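Local coordinates for glutathione S-transferase domain (PDB 4HZ2), which binds glutathione and is probably a transferase of the glutathione S-transferase family, with a thioredoxin-like domain followed by a helical one, at residues A38-L41 and S42-H46; R109-V112 and H113-L116. All blocks are in the same frame, centred on the assembly; numbering follows the deposited sequence. Where two conformers were deposited one is given.

Contact 1 of 2, residues A38-L41 and S42-H46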
ATOM      1  N   ALA B  38      -0.019   4.593 -17.271  1.00 16.65           N
ATOM      2  CA  ALA B  38      -0.278   5.212 -18.573  1.00 15.96           C
ATOM      3  C   ALA B  38      -1.070   6.516 -18.407  1.00 17.60           C
ATOM      4  O   ALA B  38      -0.788   7.535 -19.083  1.00 21.96           O
ATOM      5  CB  ALA B  38      -0.999   4.254 -19.514  1.00 18.40           C
ATOM      6  N   GLN B  39      -2.075   6.489 -17.534  1.00 16.50           N
ATOM      7  CA  GLN B  39      -2.931   7.642 -17.388  1.00 17.09           C
ATOM      8  C   GLN B  39      -2.193   8.854 -16.833  1.00 17.81           C
ATOM      9  O   GLN B  39      -2.387   9.978 -17.327  1.00 20.83           O
ATOM     10  CB  GLN B  39      -4.112   7.289 -16.464  1.00 17.74           C
ATOM     11  CG  GLN B  39      -5.140   8.397 -16.299  1.00 21.60           C
ATOM     12  CD  GLN B  39      -5.880   8.693 -17.605  1.00 20.73           C
ATOM     13  OE1 GLN B  39      -6.904   8.047 -17.950  1.00 24.81           O
ATOM     14  NE2 GLN B  39      -5.376   9.666 -18.339  1.00 20.32           N
ATOM     15  N   ILE B  40      -1.351   8.670 -15.805  1.00 15.92           N
ATOM     16  CA  ILE B  40      -0.632   9.840 -15.281  1.00 17.63           C
ATOM     17  C   ILE B  40       0.441  10.330 -16.269  1.00 20.80           C
ATOM     18  O   ILE B  40       0.690  11.529 -16.363  1.00 22.61           O
ATOM     19  CB  ILE B  40      -0.008   9.578 -13.888  1.00 20.76           C
ATOM     20  CG1 ILE B  40       0.372  10.885 -13.213  1.00 15.15           C
ATOM     21  CG2 ILE B  40       1.149   8.589 -13.973  1.00 16.31           C
ATOM     22  CD1 ILE B  40      -0.817  11.786 -12.926  1.00 20.68           C
ATOM     23  N   LEU B  41       1.074   9.419 -17.001  1.00 18.66           N
ATOM     24  CA  LEU B  41       2.027   9.855 -18.049  1.00 18.92           C
ATOM     25  C   LEU B  41       1.346  10.700 -19.130  1.00 19.44           C
ATOM     26  O   LEU B  41       1.857  11.750 -19.564  1.00 22.77           O
ATOM     27  CB  LEU B  41       2.752   8.660 -18.673  1.00 20.80           C
ATOM     28  CG  LEU B  41       3.733   7.977 -17.732  1.00 21.30           C
ATOM     29  CD1 LEU B  41       4.420   6.803 -18.409  1.00 29.62           C
ATOM     30  CD2 LEU B  41       4.774   8.977 -17.255  1.00 27.43           C
ATOM     31  N   SER B  42       0.172  10.263 -19.558  1.00 19.23           N
ATOM     32  CA  SER B  42      -0.542  11.008 -20.581  0.50 18.65           C
ATOM     33  C   SER B  42      -1.025  12.358 -20.029  1.00 21.21           C
ATOM     34  O   SER B  42      -0.911  13.378 -20.722  1.00 24.51           O
ATOM     35  CB  SER B  42      -1.685  10.181 -21.203  0.50 28.00           C
ATOM     36  OG  SER B  42      -2.788  10.021 -20.325  0.50 27.61           O
ATOM     37  N   LEU B  43      -1.529  12.377 -18.788  1.00 19.86           N
ATOM     38  CA  LEU B  43      -2.015  13.620 -18.162  1.00 22.95           C
ATOM     39  C   LEU B  43      -0.896  14.653 -17.992  1.00 21.54           C
ATOM     40  O   LEU B  43      -1.131  15.868 -18.023  1.00 27.86           O
ATOM     41  CB  LEU B  43      -2.666  13.337 -16.793  1.00 20.77           C
ATOM     42  CG  LEU B  43      -4.033  12.665 -16.893  1.00 20.93           C
ATOM     43  CD1 LEU B  43      -4.455  12.123 -15.532  1.00 20.86           C
ATOM     44  CD2 LEU B  43      -5.054  13.673 -17.428  1.00 21.23           C
ATOM     45  N   THR B  44       0.329  14.175 -17.808  1.00 22.49           N
ATOM     46  CA  THR B  44       1.432  15.092 -17.532  1.00 23.84           C
ATOM     47  C   THR B  44       2.318  15.295 -18.769  1.00 26.75           C
ATOM     48  O   THR B  44       3.402  15.873 -18.682  1.00 33.36           O
ATOM     49  CB  THR B  44       2.275  14.626 -16.328  1.00 25.54           C
ATOM     50  OG1 THR B  44       2.798  13.314 -16.591  1.00 27.13           O
ATOM     51  CG2 THR B  44       1.422  14.624 -15.055  1.00 25.72           C
ATOM     52  N   GLY B  45       1.844  14.834 -19.929  1.00 24.21           N
ATOM     53  CA  GLY B  45       2.474  15.231 -21.194  1.00 29.53           C
ATOM     54  C   GLY B  45       3.649  14.378 -21.620  1.00 34.51           C
ATOM     55  O   GLY B  45       4.432  14.790 -22.469  1.00 36.92           O
ATOM     56  N   HIS B  46       3.781  13.190 -21.041  1.00 27.95           N
ATOM     57  CA  HIS B  46       4.900  12.319 -21.392  1.00 32.17           C
ATOM     58  C   HIS B  46       4.532  11.334 -22.491  1.00 28.28           C
ATOM     59  O   HIS B  46       3.542  10.611 -22.366  1.00 37.44           O
ATOM     60  CB  HIS B  46       5.391  11.537 -20.166  1.00 26.74           C
ATOM     61  CG  HIS B  46       6.040  12.395 -19.129  1.00 30.12           C
ATOM     62  ND1 HIS B  46       5.358  12.871 -18.031  1.00 29.44           N
ATOM     63  CD2 HIS B  46       7.302  12.884 -19.035  1.00 30.84           C
ATOM     64  CE1 HIS B  46       6.173  13.604 -17.294  1.00 32.68           C
ATOM     65  NE2 HIS B  46       7.357  13.634 -17.884  1.00 45.17           N
TER

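Contact 2 of 2, residues R109-V112 and H113-L116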
ATOM      1  N   ARG B 109      -1.777  16.673   0.928  1.00 15.32           N
ATOM      2  CA  ARG B 109      -0.900  15.594   0.465  0.50 14.92           C
ATOM      3  C   ARG B 109      -1.071  14.360   1.358  1.00 14.95           C
ATOM      4  O   ARG B 109      -1.093  13.216   0.891  1.00 14.32           O
ATOM      5  CB  ARG B 109       0.546  16.066   0.515  0.50 18.12           C
ATOM      6  CG  ARG B 109       1.539  14.979   0.204  0.50 18.61           C
ATOM      7  CD  ARG B 109       1.502  14.585  -1.261  0.50 18.96           C
ATOM      8  NE  ARG B 109       2.805  14.085  -1.678  0.50 19.43           N
ATOM      9  CZ  ARG B 109       3.758  14.843  -2.208  0.50 18.60           C
ATOM     10  NH1 ARG B 109       3.555  16.142  -2.398  0.50 21.07           N
ATOM     11  NH2 ARG B 109       4.920  14.302  -2.554  0.50 17.94           N
ATOM     12  N   THR B 110      -1.161  14.607   2.670  1.00 14.22           N
ATOM     13  CA  THR B 110      -1.347  13.486   3.586  1.00 12.54           C
ATOM     14  C   THR B 110      -2.665  12.752   3.327  1.00 13.64           C
ATOM     15  O   THR B 110      -2.712  11.501   3.350  1.00 14.48           O
ATOM     16  CB  THR B 110      -1.232  13.939   5.029  1.00 15.70           C
ATOM     17  OG1 THR B 110       0.140  14.233   5.276  1.00 15.58           O
ATOM     18  CG2 THR B 110      -1.679  12.845   5.998  1.00 16.31           C
ATOM     19  N   ARG B 111      -3.731  13.513   3.066  1.00 14.42           N
ATOM     20  CA  ARG B 111      -5.008  12.872   2.709  1.00 15.01           C
ATOM     21  C   ARG B 111      -4.871  12.032   1.447  1.00 13.30           C
ATOM     22  O   ARG B 111      -5.435  10.926   1.361  1.00 13.95           O
ATOM     23  CB  ARG B 111      -6.147  13.876   2.557  1.00 15.21           C
ATOM     24  CG  ARG B 111      -6.476  14.586   3.858  1.00 18.47           C
ATOM     25  CD  ARG B 111      -6.902  13.593   4.922  1.00 23.49           C
ATOM     26  NE  ARG B 111      -7.420  14.286   6.099  1.00 20.88           N
ATOM     27  CZ  ARG B 111      -7.313  13.817   7.337  1.00 22.74           C
ATOM     28  NH1 ARG B 111      -6.717  12.647   7.531  1.00 19.77           N
ATOM     29  NH2 ARG B 111      -7.812  14.519   8.361  1.00 24.13           N
ATOM     30  N   VAL B 112      -4.105  12.546   0.467  1.00 12.72           N
ATOM     31  CA  VAL B 112      -3.831  11.756  -0.727  1.00 14.57           C
ATOM     32  C   VAL B 112      -3.104  10.441  -0.345  1.00 14.16           C
ATOM     33  O   VAL B 112      -3.485   9.353  -0.784  1.00 12.79           O
ATOM     34  CB  VAL B 112      -2.987  12.520  -1.780  1.00 12.79           C
ATOM     35  CG1 VAL B 112      -2.489  11.540  -2.849  1.00 15.50           C
ATOM     36  CG2 VAL B 112      -3.792  13.634  -2.421  1.00 13.98           C
ATOM     37  N   HIS B 113      -2.023  10.536   0.438  1.00 13.48           N
ATOM     38  CA  HIS B 113      -1.297   9.331   0.867  1.00 14.06           C
ATOM     39  C   HIS B 113      -2.218   8.324   1.506  1.00 14.34           C
ATOM     40  O   HIS B 113      -2.095   7.128   1.237  1.00 13.94           O
ATOM     41  CB  HIS B 113      -0.163   9.667   1.846  1.00 13.34           C
ATOM     42  CG  HIS B 113       0.916  10.500   1.239  1.00 12.56           C
ATOM     43  ND1 HIS B 113       1.661  11.395   1.973  1.00 14.24           N
ATOM     44  CD2 HIS B 113       1.436  10.523  -0.025  1.00 13.95           C
ATOM     45  CE1 HIS B 113       2.568  11.963   1.185  1.00 16.06           C
ATOM     46  NE2 HIS B 113       2.440  11.467  -0.031  1.00 17.31           N
ATOM     47  N   GLU B 114      -3.103   8.799   2.390  1.00 12.80           N
ATOM     48  CA  GLU B 114      -4.033   7.888   3.087  1.00 12.32           C
ATOM     49  C   GLU B 114      -4.867   7.077   2.107  1.00 11.83           C
ATOM     50  O   GLU B 114      -4.993   5.856   2.244  1.00 14.24           O
ATOM     51  CB  GLU B 114      -4.935   8.659   4.053  1.00 14.40           C
ATOM     52  CG  GLU B 114      -4.171   9.284   5.194  1.00 15.35           C
ATOM     53  CD  GLU B 114      -5.071  10.124   6.074  1.00 17.97           C
ATOM     54  OE1 GLU B 114      -6.205  10.424   5.613  1.00 18.41           O
ATOM     55  OE2 GLU B 114      -4.647  10.504   7.194  1.00 18.89           O
ATOM     56  N   TRP B 115      -5.434   7.744   1.106  1.00 13.53           N
ATOM     57  CA  TRP B 115      -6.217   7.019   0.110  1.00 12.44           C
ATOM     58  C   TRP B 115      -5.346   6.046  -0.702  1.00 14.14           C
ATOM     59  O   TRP B 115      -5.823   4.968  -1.089  1.00 14.82           O
ATOM     60  CB  TRP B 115      -6.966   7.975  -0.833  1.00 15.28           C
ATOM     61  CG  TRP B 115      -8.078   8.675  -0.191  1.00 13.56           C
ATOM     62  CD1 TRP B 115      -8.224  10.038  -0.026  1.00 13.03           C
ATOM     63  CD2 TRP B 115      -9.301   8.080   0.288  1.00 14.39           C
ATOM     64  NE1 TRP B 115      -9.440  10.311   0.597  1.00 14.47           N
ATOM     65  CE2 TRP B 115     -10.128   9.131   0.745  1.00 14.24           C
ATOM     66  CE3 TRP B 115      -9.778   6.763   0.360  1.00 16.48           C
ATOM     67  CZ2 TRP B 115     -11.375   8.899   1.335  1.00 16.30           C
ATOM     68  CZ3 TRP B 115     -11.056   6.529   0.927  1.00 21.98           C
ATOM     69  CH2 TRP B 115     -11.833   7.608   1.396  1.00 23.12           C
ATOM     70  N   LEU B 116      -4.094   6.417  -0.984  1.00 12.62           N
ATOM     71  CA  LEU B 116      -3.252   5.502  -1.762  1.00 14.08           C
ATOM     72  C   LEU B 116      -2.932   4.233  -0.970  1.00 12.79           C
ATOM     73  O   LEU B 116      -2.864   3.143  -1.563  1.00 13.26           O
ATOM     74  CB  LEU B 116      -1.927   6.185  -2.174  1.00 13.61           C
ATOM     75  CG  LEU B 116      -2.031   7.426  -3.062  1.00 13.42           C
ATOM     76  CD1 LEU B 116      -0.645   7.983  -3.348  1.00 13.51           C
ATOM     77  CD2 LEU B 116      -2.736   7.087  -4.387  1.00 15.72           C
TER
HETATM   78  O   HOH W   1       4.966  11.987  -1.029  1.00 16.74           O
HETATM   79  O   HOH W   2       1.490  11.865   4.673  1.00 16.18           O
HETATM   80  O   HOH W   3      -7.742  10.412   3.410  1.00 18.11           O

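Contact 1 of 2, residues A38-L41 and S42-H46
A38 takes part through its backbone: its O accepts the N-H of S42 at 2.9 Å. At Q39 the O accepts L43 N. The Q39 side chain has CG anti to the backbone N (chi1 -176°) and bends at chi2, which turns the amide across L43, with Q39 NE2 3.6 Å from L43 CG. The amide's polar partners lie in a loop: NE2 donates to G215 O, and OE1 accepts from N217 N. I40 O is gripped twice by T44. T44 N comes to one face of the carbonyl plane, 3.0 Å from I40 O, and T44 OG1 to the other, 2.8 Å from I40 O. I40 CD1 meets T44 CG2, and the I40 side chain also packs on L92 and A96 of helix 88-96 and on L181 of helix 178-187. This is the C-terminal end of helix 32-43, the helix of the beta-alpha-beta unit in the thioredoxin-like domain, and it closes with a Schellman motif. L41 O receives H46 N at 2.8 Å, while G45 N bonds to S42 O; G45, with positive phi, is the C-prime residue. L41 CD2 packs on H46 CB at 3.9 Å, the two side chains crossing at about a right angle. The H46 imidazole is fixed from its edge: H46 ND1 donates in the ring plane to T44 OG1 at 3.0 Å. F95 of helix 88-96 meets the same ring edge-to-face.

Contact 2 of 2, residues R109-V112 and H113-L116
R109 and H113 meet one turn apart in helix 107-137, the first helix of the all-helical C-terminal domain, at the interface with the second subunit. R109 CG lies anti to the backbone N (chi1 174°), which sets it against the imidazole, 3.3 Å from H113 CE1; the bend at chi2 carries CD and NE on past H113 NE2. The guanidinium and ring planes are 72° apart. Water 1 bridges R109 NH2 and H113 NE2, while R109 NH1 bonds to P103 O and NH2 pairs with E97. Water 2 joins H113 ND1 to T110 OG1, which also bonds H94 of the second subunit. R111 bends at chi2 while E114 is extended beyond CG, which lets the two run side by side, guanidinium and carboxylate planes 47° apart. R111 NH1 makes a salt bridge to the syn side of E114 OE1 at 3.0 Å, and also bonds A84 O of the second subunit. R86 of that subunit salt-bridges the same oxygen. With an alanine in place of E114, both arginines would probably be left without their shared carboxylate, weakening the interface here. Water 3 donates to E114 OE1 at 2.7 Å and to R111 O, and sits over one face of the W115 ring.

Contact 1 comes first along the chain, at the end of helix 32-43 in the N-terminal domain. Contact 2 follows on helix 107-137 in the C-terminal domain. Their centres are about 20 Å apart and their nearest atoms about 10 Å, without touching. Helices 88-96 and 178-187 touch both: L92, F95 and L181 pack on contact 1, and L93 and A182 pack on contact 2. Each of these helices therefore reaches across the boundary between the two domains. No other subunit touches contact 1, whereas contact 2 faces the second subunit. The side chain of S88, which binds glutathione, is about 8 Å from those of I40 and L116; that of I40 is about 12 Å from a bound glutathione.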